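Local coordinates for protein glutathione transferase lambda1 (Populus trichocarpa, PDB 4PQH) that probably catalyses transfer of glutathione onto electrophilic substrates with release of a halide, and binds glutathione, at residues 35-48 with 168-181. Sequence-based numbering, arbitrary orientation.
Sequences TCPYAQRVWITRNC and FSLVDIAYAPFIER. With GSH (glutathione), chain C.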
loop_
_atom_site.group_PDB
_atom_site.type_symbol
_atom_site.label_atom_id
_atom_site.label_comp_id
_atom_site.label_asym_id
_atom_site.label_seq_id
_atom_site.Cartn_x
_atom_site.Cartn_y
_atom_site.Cartn_z
ATOM N N THR A 35 2.950 -3.342 10.255
ATOM C CA THR A 35 1.803 -4.163 9.876
ATOM C C THR A 35 0.626 -3.387 9.285
ATOM O O THR A 35 -0.415 -3.974 8.996
ATOM C CB THR A 35 1.288 -4.979 11.070
ATOM O OG1 THR A 35 0.963 -4.087 12.142
ATOM C CG2 THR A 35 2.342 -5.975 11.528
ATOM N N CYS A 36 0.780 -2.078 9.101
ATOM C CA CYS A 36 -0.305 -1.270 8.549
ATOM C C CYS A 36 -0.358 -1.372 7.026
ATOM O O CYS A 36 0.615 -1.030 6.354
ATOM C CB CYS A 36 -0.142 0.201 8.962
ATOM S SG CYS A 36 -1.365 1.323 8.214
ATOM N N PRO A 37 -1.499 -1.816 6.467
ATOM C CA PRO A 37 -1.541 -1.935 4.998
ATOM C C PRO A 37 -1.486 -0.592 4.258
ATOM O O PRO A 37 -0.954 -0.532 3.148
ATOM C CB PRO A 37 -2.884 -2.632 4.734
ATOM C CG PRO A 37 -3.737 -2.283 5.939
ATOM C CD PRO A 37 -2.778 -2.195 7.104
ATOM N N TYR A 38 -2.027 0.467 4.846
ATOM C CA TYR A 38 -1.946 1.782 4.221
ATOM C C TYR A 38 -0.496 2.235 4.123
ATOM O O TYR A 38 -0.056 2.755 3.088
ATOM C CB TYR A 38 -2.768 2.795 5.022
ATOM C CG TYR A 38 -4.231 2.452 5.050
ATOM C CD1 TYR A 38 -5.050 2.732 3.965
ATOM C CD2 TYR A 38 -4.797 1.836 6.158
ATOM C CE1 TYR A 38 -6.392 2.410 3.989
ATOM C CE2 TYR A 38 -6.126 1.513 6.186
ATOM C CZ TYR A 38 -6.922 1.801 5.109
ATOM O OH TYR A 38 -8.252 1.473 5.155
ATOM N N ALA A 39 0.255 2.012 5.196
ATOM C CA ALA A 39 1.673 2.351 5.214
ATOM C C ALA A 39 2.460 1.458 4.255
ATOM O O ALA A 39 3.409 1.908 3.601
ATOM C CB ALA A 39 2.229 2.251 6.635
ATOM N N GLN A 40 2.059 0.193 4.159
ATOM C CA GLN A 40 2.724 -0.732 3.253
ATOM C C GLN A 40 2.647 -0.250 1.810
ATOM O O GLN A 40 3.602 -0.424 1.060
ATOM C CB GLN A 40 2.128 -2.132 3.376
ATOM C CG GLN A 40 2.994 -3.215 2.747
ATOM C CD GLN A 40 2.306 -4.566 2.721
ATOM O OE1 GLN A 40 1.184 -4.711 3.224
ATOM N NE2 GLN A 40 2.972 -5.564 2.150
ATOM N N ARG A 41 1.531 0.360 1.412
ATOM C CA ARG A 41 1.428 0.952 0.070
ATOM C C ARG A 41 2.606 1.856 -0.227
ATOM O O ARG A 41 3.196 1.803 -1.311
ATOM C CB ARG A 41 0.167 1.807 -0.037
ATOM C CG ARG A 41 -1.141 1.042 -0.116
ATOM C CD ARG A 41 -2.302 2.029 -0.201
ATOM N NE ARG A 41 -3.571 1.400 -0.573
ATOM C CZ ARG A 41 -4.771 1.901 -0.299
ATOM N NH1 ARG A 41 -4.889 3.037 0.381
ATOM N NH2 ARG A 41 -5.856 1.261 -0.709
ATOM N N VAL A 42 2.951 2.687 0.741
ATOM C CA VAL A 42 3.968 3.707 0.536
ATOM C C VAL A 42 5.365 3.096 0.616
ATOM O O VAL A 42 6.269 3.456 -0.140
ATOM C CB VAL A 42 3.805 4.867 1.554
ATOM C CG1 VAL A 42 4.665 6.042 1.145
ATOM C CG2 VAL A 42 2.341 5.311 1.616
ATOM N N TRP A 43 5.523 2.142 1.521
ATOM C CA TRP A 43 6.761 1.392 1.653
ATOM C C TRP A 43 7.075 0.639 0.343
ATOM O O TRP A 43 8.220 0.646 -0.138
ATOM C CB TRP A 43 6.614 0.436 2.830
ATOM C CG TRP A 43 7.800 -0.399 3.179
ATOM C CD1 TRP A 43 9.045 -0.374 2.613
ATOM C CD2 TRP A 43 7.841 -1.402 4.197
ATOM N NE1 TRP A 43 9.858 -1.307 3.228
ATOM C CE2 TRP A 43 9.137 -1.949 4.200
ATOM C CE3 TRP A 43 6.901 -1.883 5.116
ATOM C CZ2 TRP A 43 9.516 -2.965 5.080
ATOM C CZ3 TRP A 43 7.278 -2.893 5.989
ATOM C CH2 TRP A 43 8.574 -3.421 5.964
ATOM N N ILE A 44 6.066 -0.004 -0.242
ATOM C CA ILE A 44 6.236 -0.681 -1.532
ATOM C C ILE A 44 6.667 0.315 -2.599
ATOM O O ILE A 44 7.557 0.025 -3.402
ATOM C CB ILE A 44 4.943 -1.387 -2.001
ATOM C CG1 ILE A 44 4.548 -2.513 -1.046
ATOM C CG2 ILE A 44 5.151 -1.947 -3.410
ATOM C CD1 ILE A 44 3.082 -2.889 -1.157
ATOM N N THR A 45 6.050 1.489 -2.622
ATOM C CA THR A 45 6.397 2.509 -3.616
ATOM C C THR A 45 7.861 2.917 -3.509
ATOM O O THR A 45 8.588 2.943 -4.504
ATOM C CB THR A 45 5.467 3.726 -3.515
ATOM O OG1 THR A 45 4.117 3.288 -3.707
ATOM C CG2 THR A 45 5.805 4.747 -4.603
ATOM N N ARG A 46 8.305 3.201 -2.295
ATOM C CA ARG A 46 9.706 3.464 -2.002
ATOM C C ARG A 46 10.622 2.382 -2.561
ATOM O O ARG A 46 11.572 2.676 -3.290
ATOM C CB ARG A 46 9.887 3.590 -0.485
ATOM C CG ARG A 46 11.316 3.445 0.046
ATOM C CD ARG A 46 11.243 3.279 1.569
ATOM N NE ARG A 46 12.519 3.284 2.282
ATOM C CZ ARG A 46 13.162 2.185 2.679
ATOM N NH1 ARG A 46 12.680 0.983 2.384
ATOM N NH2 ARG A 46 14.296 2.286 3.358
ATOM N N ASN A 47 10.320 1.123 -2.261
ATOM C CA ASN A 47 11.187 0.038 -2.692
ATOM C C ASN A 47 11.184 -0.138 -4.197
ATOM O O ASN A 47 12.233 -0.362 -4.797
ATOM C CB ASN A 47 10.767 -1.274 -2.052
ATOM C CG ASN A 47 11.049 -1.324 -0.561
ATOM O OD1 ASN A 47 11.506 -0.352 0.045
ATOM N ND2 ASN A 47 10.777 -2.473 0.035
ATOM N N CYS A 48 10.007 -0.043 -4.808
ATOM C CA CYS A 48 9.893 -0.249 -6.252
ATOM C C CYS A 48 10.655 0.808 -7.030
ATOM O O CYS A 48 11.075 0.574 -8.165
ATOM C CB CYS A 48 8.430 -0.248 -6.681
ATOM S SG CYS A 48 7.525 -1.713 -6.192
ATOM N N PHE A 168 2.939 -2.745 -14.790
ATOM C CA PHE A 168 2.934 -2.474 -13.350
ATOM C C PHE A 168 2.799 -0.982 -13.025
ATOM O O PHE A 168 3.429 -0.130 -13.664
ATOM C CB PHE A 168 4.231 -3.036 -12.766
ATOM C CG PHE A 168 4.320 -2.971 -11.272
ATOM C CD1 PHE A 168 3.605 -3.850 -10.483
ATOM C CD2 PHE A 168 5.176 -2.068 -10.661
ATOM C CE1 PHE A 168 3.694 -3.785 -9.099
ATOM C CE2 PHE A 168 5.289 -2.020 -9.274
ATOM C CZ PHE A 168 4.547 -2.889 -8.498
ATOM N N SER A 169 1.977 -0.661 -12.023
ATOM C CA SER A 169 1.745 0.734 -11.657
ATOM C C SER A 169 1.346 0.898 -10.206
ATOM O O SER A 169 1.166 -0.072 -9.465
ATOM C CB SER A 169 0.634 1.332 -12.523
ATOM O OG SER A 169 -0.655 0.929 -12.055
ATOM N N LEU A 170 1.173 2.151 -9.823
ATOM C CA LEU A 170 0.682 2.502 -8.499
ATOM C C LEU A 170 -0.636 1.844 -8.165
ATOM O O LEU A 170 -0.945 1.673 -6.986
ATOM C CB LEU A 170 0.508 4.011 -8.381
ATOM C CG LEU A 170 1.780 4.843 -8.477
ATOM C CD1 LEU A 170 1.419 6.310 -8.476
ATOM C CD2 LEU A 170 2.753 4.502 -7.344
ATOM N N VAL A 171 -1.436 1.501 -9.171
ATOM C CA VAL A 171 -2.724 0.872 -8.886
ATOM C C VAL A 171 -2.520 -0.509 -8.263
ATOM O O VAL A 171 -3.205 -0.887 -7.306
ATOM C CB VAL A 171 -3.629 0.749 -10.140
ATOM C CG1 VAL A 171 -4.988 0.159 -9.755
ATOM C CG2 VAL A 171 -3.818 2.097 -10.810
ATOM N N ASP A 172 -1.570 -1.266 -8.799
ATOM C CA ASP A 172 -1.269 -2.579 -8.238
ATOM C C ASP A 172 -0.746 -2.433 -6.812
ATOM O O ASP A 172 -1.141 -3.172 -5.909
ATOM C CB ASP A 172 -0.257 -3.305 -9.122
ATOM C CG ASP A 172 -0.669 -3.285 -10.559
ATOM O OD1 ASP A 172 -1.663 -3.955 -10.898
ATOM O OD2 ASP A 172 -0.030 -2.539 -11.330
ATOM N N ILE A 173 0.126 -1.457 -6.617
ATOM C CA ILE A 173 0.672 -1.165 -5.301
ATOM C C ILE A 173 -0.424 -0.792 -4.277
ATOM O O ILE A 173 -0.380 -1.210 -3.118
ATOM C CB ILE A 173 1.722 -0.061 -5.403
ATOM C CG1 ILE A 173 2.912 -0.576 -6.223
ATOM C CG2 ILE A 173 2.174 0.384 -4.029
ATOM C CD1 ILE A 173 3.943 0.493 -6.550
ATOM N N ALA A 174 -1.413 -0.026 -4.717
ATOM C CA ALA A 174 -2.500 0.378 -3.834
ATOM C C ALA A 174 -3.272 -0.837 -3.309
ATOM O O ALA A 174 -3.656 -0.888 -2.138
ATOM C CB ALA A 174 -3.428 1.327 -4.559
ATOM N N TYR A 175 -3.504 -1.815 -4.173
ATOM C CA TYR A 175 -4.287 -2.993 -3.807
ATOM C C TYR A 175 -3.504 -4.107 -3.121
ATOM O O TYR A 175 -4.080 -4.871 -2.352
ATOM C CB TYR A 175 -5.030 -3.546 -5.027
ATOM C CG TYR A 175 -6.276 -2.768 -5.362
ATOM C CD1 TYR A 175 -7.483 -3.107 -4.781
ATOM C CD2 TYR A 175 -6.246 -1.672 -6.228
ATOM C CE1 TYR A 175 -8.623 -2.405 -5.056
ATOM C CE2 TYR A 175 -7.390 -0.957 -6.511
ATOM C CZ TYR A 175 -8.581 -1.331 -5.920
ATOM O OH TYR A 175 -9.745 -0.641 -6.175
ATOM N N ALA A 176 -2.205 -4.216 -3.407
ATOM C CA ALA A 176 -1.410 -5.331 -2.892
ATOM C C ALA A 176 -1.510 -5.586 -1.375
ATOM O O ALA A 176 -1.715 -6.722 -0.973
ATOM C CB ALA A 176 0.057 -5.254 -3.358
ATOM N N PRO A 177 -1.398 -4.541 -0.529
ATOM C CA PRO A 177 -1.482 -4.830 0.916
ATOM C C PRO A 177 -2.844 -5.346 1.366
ATOM O O PRO A 177 -2.936 -6.118 2.320
ATOM C CB PRO A 177 -1.225 -3.460 1.552
ATOM C CG PRO A 177 -0.376 -2.739 0.522
ATOM C CD PRO A 177 -1.052 -3.129 -0.764
ATOM N N PHE A 178 -3.892 -4.938 0.671
ATOM C CA PHE A 178 -5.229 -5.362 1.032
ATOM C C PHE A 178 -5.564 -6.755 0.527
ATOM O O PHE A 178 -6.105 -7.571 1.279
ATOM C CB PHE A 178 -6.224 -4.283 0.634
ATOM C CG PHE A 178 -6.031 -3.030 1.428
ATOM C CD1 PHE A 178 -6.598 -2.912 2.690
ATOM C CD2 PHE A 178 -5.207 -2.019 0.967
ATOM C CE1 PHE A 178 -6.381 -1.795 3.450
ATOM C CE2 PHE A 178 -4.987 -0.894 1.733
ATOM C CZ PHE A 178 -5.589 -0.779 2.979
ATOM N N ILE A 179 -5.182 -7.073 -0.706
ATOM C CA ILE A 179 -5.359 -8.433 -1.197
ATOM C C ILE A 179 -4.490 -9.413 -0.386
ATOM O O ILE A 179 -4.920 -10.524 -0.068
ATOM C CB ILE A 179 -5.108 -8.510 -2.716
ATOM C CG1 ILE A 179 -6.193 -7.696 -3.435
ATOM C CG2 ILE A 179 -5.092 -9.960 -3.182
ATOM C CD1 ILE A 179 -6.037 -7.631 -4.947
ATOM N N GLU A 180 -3.300 -8.963 0.006
ATOM C CA GLU A 180 -2.394 -9.751 0.840
ATOM C C GLU A 180 -3.058 -10.184 2.145
ATOM O O GLU A 180 -2.825 -11.282 2.630
ATOM C CB GLU A 180 -1.137 -8.929 1.148
ATOM C CG GLU A 180 -0.182 -9.542 2.145
ATOM C CD GLU A 180 1.003 -8.638 2.442
ATOM O OE1 GLU A 180 1.543 -8.032 1.494
ATOM O OE2 GLU A 180 1.407 -8.537 3.618
ATOM N N ARG A 181 -3.885 -9.311 2.710
ATOM C CA ARG A 181 -4.550 -9.609 3.972
ATOM C C ARG A 181 -5.880 -10.325 3.759
ATOM O O ARG A 181 -6.201 -11.270 4.481
ATOM C CB ARG A 181 -4.742 -8.326 4.779
ATOM C CG ARG A 181 -3.448 -7.814 5.384
ATOM C CD ARG A 181 -3.484 -6.310 5.599
ATOM N NE ARG A 181 -2.283 -5.839 6.284
ATOM C CZ ARG A 181 -1.104 -5.668 5.699
ATOM N NH1 ARG A 181 -0.959 -5.930 4.406
ATOM N NH2 ARG A 181 -0.069 -5.234 6.407
HETATM N N1 GSH C . -6.785 7.156 5.006
HETATM C CA1 GSH C . -5.520 6.870 5.656
HETATM C C1 GSH C . -4.542 6.517 4.574
HETATM O O11 GSH C . -4.977 6.099 3.480
HETATM O O12 GSH C . -3.319 6.661 4.759
HETATM C CB1 GSH C . -5.676 5.714 6.648
HETATM C CG1 GSH C . -4.463 5.534 7.558
HETATM C CD1 GSH C . -4.806 4.590 8.690
HETATM O OE1 GSH C . -6.156 4.259 8.920
HETATM N N2 GSH C . -3.817 4.101 9.441
HETATM C CA2 GSH C . -4.162 3.402 10.674
HETATM C C2 GSH C . -3.707 4.161 11.881
HETATM O O2 GSH C . -2.580 4.991 11.809
HETATM C CB2 GSH C . -3.529 2.021 10.741
HETATM S SG2 GSH C . -4.300 0.790 9.658
HETATM N N3 GSH C . -4.397 4.011 13.009
HETATM C CA3 GSH C . -3.934 4.670 14.216
HETATM C C3 GSH C . -5.002 5.550 14.815
HETATM O O31 GSH C . -4.815 6.099 15.923
HETATM O O32 GSH C . -6.077 5.752 14.211
HETATM O O HOH W 1 -6.812 -1.193 -1.990
#
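In this GST fold the thioredoxin-like N-terminal domain meets the all-helical C-terminal domain where Pro37 and Gln40 of helix 37-48 pack on Pro177 and Arg181 of helix 170-190, the segments crossing at 136° with axes 8.2 Å apart. Cys36, to which glutathione can be covalently linked though its SG here lies 3.3 Å from glutathione SG2, caps the first helix by accepting from Ala39 N. From helix 170-190, Pro177 is a knob among Pro37, Gln40, Arg41 and Ile44, its CB 3.7 Å from Pro37 CB. Arg181 lays one guanidinium face over Pro37 CB: NH2 donates to Thr35 O (2.9 Å) from above the carbonyl plane, while NH1 bonds Gln40 OE1 (2.7 Å) and also Pro177 O. Replacing Arg181 by an alanine would probably leave Thr35 O and Gln40 OE1 without these donors and uncover Pro37. Gln40 runs out extended, chi1 -165° setting CG opposite the backbone N, and brings NE2 to the syn side of Glu180 OE1, an oxygen shared with Tyr214. Phe178 turns its edge to the Tyr38 ring, CZ lying 3.4 Å from Tyr38 CE1, as glutathione CB1 covers the opposite Tyr38 face; Pro37 CB makes a CH-pi contact over the Phe178 ring. Phe178 CE2 sits over the guanidinium of Arg41, whose NH1 is hydrogen-bonded to Ser92 OG, itself a partner of glutathione. Farther along, Ile173 CG2 fits against Ile44 CG2 and Thr45 OG1. Arg41 NE donates almost straight (170°) to an in-plane lone pair of Ala174 O at 2.8 Å, and a water joins that oxygen to Arg41 NH2.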